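Local coordinates for ABC transporter, substrate binding protein (Aeropyrum pernix, PDB 3EAF) that binds a magnesium ion and probably captures a small solute outside the cell for an ABC transporter in the membrane, at residues I269-A275 / V290-F294. Residues are numbered along the deposited sequence; the frame is centred on the assembly and turned at random.
Sequences IQTIFEA and VVQGF
Val290 meets Ile272 first: the two side chains run past each other in opposite directions, Val290 CG1 coming to 4.1 Å from Ile272 CG2. This is a light touch between methyl groups. One residue on, Val291 offers a single branch to two partners. CG2 lies anti to the carbonyl carbon, beside the backbone N, and meets Ile272 CD1 at 3.9 Å, and the same methyl also meets Ile269 CD1 at 3.9 Å, the Ile269 and Val291 side chains crossing at about a right angle. The heaviest packing comes at Phe294. With CG anti to the backbone N (chi1 -161°), the ring extends toward helix 267-278 and lies beneath Ile272, whose CG1 sits over the ring centre in a CH-pi contact, 3.5 Å from the centroid of the Phe294 ring and 14° off its normal. Ile272 CD1 continues back over the root of the ring, 3.8 Å from Phe294 CB, so the isoleucine follows the phenylalanine side chain in the reverse direction. Farther out, Ala275 CB approaches Phe294 CE1 at 3.8 Å and Thr271 CG2 approaches Phe294 CZ at 3.9 Å, both obliquely, while the threonine hydroxyl turns back to Glu267 O on its own helix. Cut back to an alanine, position 294 would probably leave Ile272 CG1 without the ring face under it and open a gap beside Thr271 and Ala275. The contact is wholly apolar and buried, and the two short segments cross nearly perpendicularly, at 94° with axes 11.0 Å apart. It joins helices 267-278 and 288-304, consecutive in this periplasmic-binding-protein fold, which follow strand 251-255 of the seven-stranded sheet in the chain. Helix 18-38 packs against the same cluster, with Tyr34 touching Thr271 and Ala275, Leu26 touching Val290 and Ala31 touching Phe294.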
loop_
_atom_site.group_PDB
_atom_site.type_symbol
_atom_site.label_atom_id
_atom_site.label_comp_id
_atom_site.label_asym_id
_atom_site.label_seq_id
_atom_site.Cartn_x
_atom_site.Cartn_y
_atom_site.Cartn_z
ATOM N N ILE A 269 -10.623 -10.148 -8.263
ATOM C CA ILE A 269 -10.108 -9.674 -9.551
ATOM C C ILE A 269 -11.217 -9.663 -10.619
ATOM O O ILE A 269 -11.327 -8.713 -11.404
ATOM C CB ILE A 269 -8.884 -10.521 -10.032
ATOM C CG1 ILE A 269 -7.685 -10.363 -9.077
ATOM C CG2 ILE A 269 -8.472 -10.148 -11.452
ATOM C CD1 ILE A 269 -7.185 -8.925 -8.901
ATOM N N GLN A 270 -12.041 -10.710 -10.643
ATOM C CA GLN A 270 -13.188 -10.754 -11.561
ATOM C C GLN A 270 -14.263 -9.717 -11.217
ATOM O O GLN A 270 -14.965 -9.226 -12.105
ATOM C CB GLN A 270 -13.780 -12.166 -11.652
ATOM C CG GLN A 270 -12.883 -13.158 -12.397
ATOM C CD GLN A 270 -12.450 -12.660 -13.774
ATOM O OE1 GLN A 270 -13.245 -12.109 -14.529
ATOM N NE2 GLN A 270 -11.190 -12.853 -14.096
ATOM N N THR A 271 -14.380 -9.393 -9.928
ATOM C CA THR A 271 -15.268 -8.331 -9.455
ATOM C C THR A 271 -14.829 -6.968 -10.016
ATOM O O THR A 271 -15.658 -6.178 -10.475
ATOM C CB THR A 271 -15.323 -8.315 -7.906
ATOM O OG1 THR A 271 -15.940 -9.526 -7.435
ATOM C CG2 THR A 271 -16.099 -7.122 -7.381
ATOM N N ILE A 272 -13.522 -6.710 -9.985
ATOM C CA ILE A 272 -12.954 -5.486 -10.551
ATOM C C ILE A 272 -13.168 -5.418 -12.071
ATOM O O ILE A 272 -13.556 -4.378 -12.598
ATOM C CB ILE A 272 -11.449 -5.297 -10.166
ATOM C CG1 ILE A 272 -11.308 -5.230 -8.637
ATOM C CG2 ILE A 272 -10.875 -4.025 -10.827
ATOM C CD1 ILE A 272 -9.874 -5.219 -8.093
ATOM N N PHE A 273 -12.928 -6.529 -12.765
ATOM C CA PHE A 273 -13.164 -6.604 -14.208
ATOM C C PHE A 273 -14.615 -6.320 -14.597
ATOM O O PHE A 273 -14.865 -5.692 -15.627
ATOM C CB PHE A 273 -12.709 -7.956 -14.776
ATOM C CG PHE A 273 -11.224 -8.046 -14.985
ATOM C CD1 PHE A 273 -10.549 -7.052 -15.696
ATOM C CD2 PHE A 273 -10.500 -9.117 -14.486
ATOM C CE1 PHE A 273 -9.180 -7.124 -15.895
ATOM C CE2 PHE A 273 -9.118 -9.196 -14.682
ATOM C CZ PHE A 273 -8.462 -8.197 -15.386
ATOM N N GLU A 274 -15.559 -6.767 -13.769
ATOM C CA GLU A 274 -16.971 -6.465 -14.007
ATOM C C GLU A 274 -17.239 -4.972 -13.792
ATOM O O GLU A 274 -17.947 -4.345 -14.585
ATOM C CB GLU A 274 -17.901 -7.320 -13.135
ATOM C CG GLU A 274 -19.363 -7.289 -13.630
ATOM C CD GLU A 274 -20.383 -7.782 -12.613
ATOM O OE1 GLU A 274 -20.002 -8.154 -11.485
ATOM O OE2 GLU A 274 -21.591 -7.786 -12.948
ATOM N N ALA A 275 -16.662 -4.413 -12.726
ATOM C CA ALA A 275 -16.775 -2.980 -12.446
ATOM C C ALA A 275 -16.286 -2.156 -13.632
ATOM O O ALA A 275 -16.953 -1.209 -14.058
ATOM C CB ALA A 275 -16.011 -2.617 -11.175
ATOM N N VAL A 290 -4.924 -0.124 -9.438
ATOM C CA VAL A 290 -6.382 -0.183 -9.471
ATOM C C VAL A 290 -6.914 -1.125 -8.382
ATOM O O VAL A 290 -7.857 -0.780 -7.668
ATOM C CB VAL A 290 -6.899 -0.587 -10.881
ATOM C CG1 VAL A 290 -8.430 -0.702 -10.906
ATOM C CG2 VAL A 290 -6.431 0.426 -11.930
ATOM N N VAL A 291 -6.298 -2.296 -8.240
ATOM C CA VAL A 291 -6.669 -3.222 -7.170
ATOM C C VAL A 291 -6.533 -2.558 -5.789
ATOM O O VAL A 291 -7.423 -2.670 -4.952
ATOM C CB VAL A 291 -5.838 -4.532 -7.222
ATOM C CG1 VAL A 291 -6.193 -5.446 -6.053
ATOM C CG2 VAL A 291 -6.047 -5.253 -8.558
ATOM N N GLN A 292 -5.428 -1.849 -5.569
ATOM C CA GLN A 292 -5.137 -1.243 -4.267
ATOM C C GLN A 292 -6.188 -0.222 -3.861
ATOM O O GLN A 292 -6.565 -0.145 -2.681
ATOM C CB GLN A 292 -3.728 -0.630 -4.248
ATOM C CG GLN A 292 -2.637 -1.693 -4.318
ATOM C CD GLN A 292 -1.241 -1.136 -4.251
ATOM O OE1 GLN A 292 -0.610 -0.918 -5.273
ATOM N NE2 GLN A 292 -0.743 -0.917 -3.043
ATOM N N GLY A 293 -6.669 0.541 -4.841
ATOM C CA GLY A 293 -7.768 1.487 -4.625
ATOM C C GLY A 293 -9.095 0.795 -4.385
ATOM O O GLY A 293 -9.827 1.140 -3.457
ATOM N N PHE A 294 -9.395 -0.191 -5.225
ATOM C CA PHE A 294 -10.641 -0.952 -5.145
ATOM C C PHE A 294 -10.814 -1.623 -3.780
ATOM O O PHE A 294 -11.884 -1.537 -3.174
ATOM C CB PHE A 294 -10.689 -1.997 -6.270
ATOM C CG PHE A 294 -12.072 -2.524 -6.563
ATOM C CD1 PHE A 294 -12.853 -1.949 -7.565
ATOM C CD2 PHE A 294 -12.585 -3.612 -5.856
ATOM C CE1 PHE A 294 -14.136 -2.448 -7.851
ATOM C CE2 PHE A 294 -13.859 -4.112 -6.133
ATOM C CZ PHE A 294 -14.633 -3.526 -7.122
#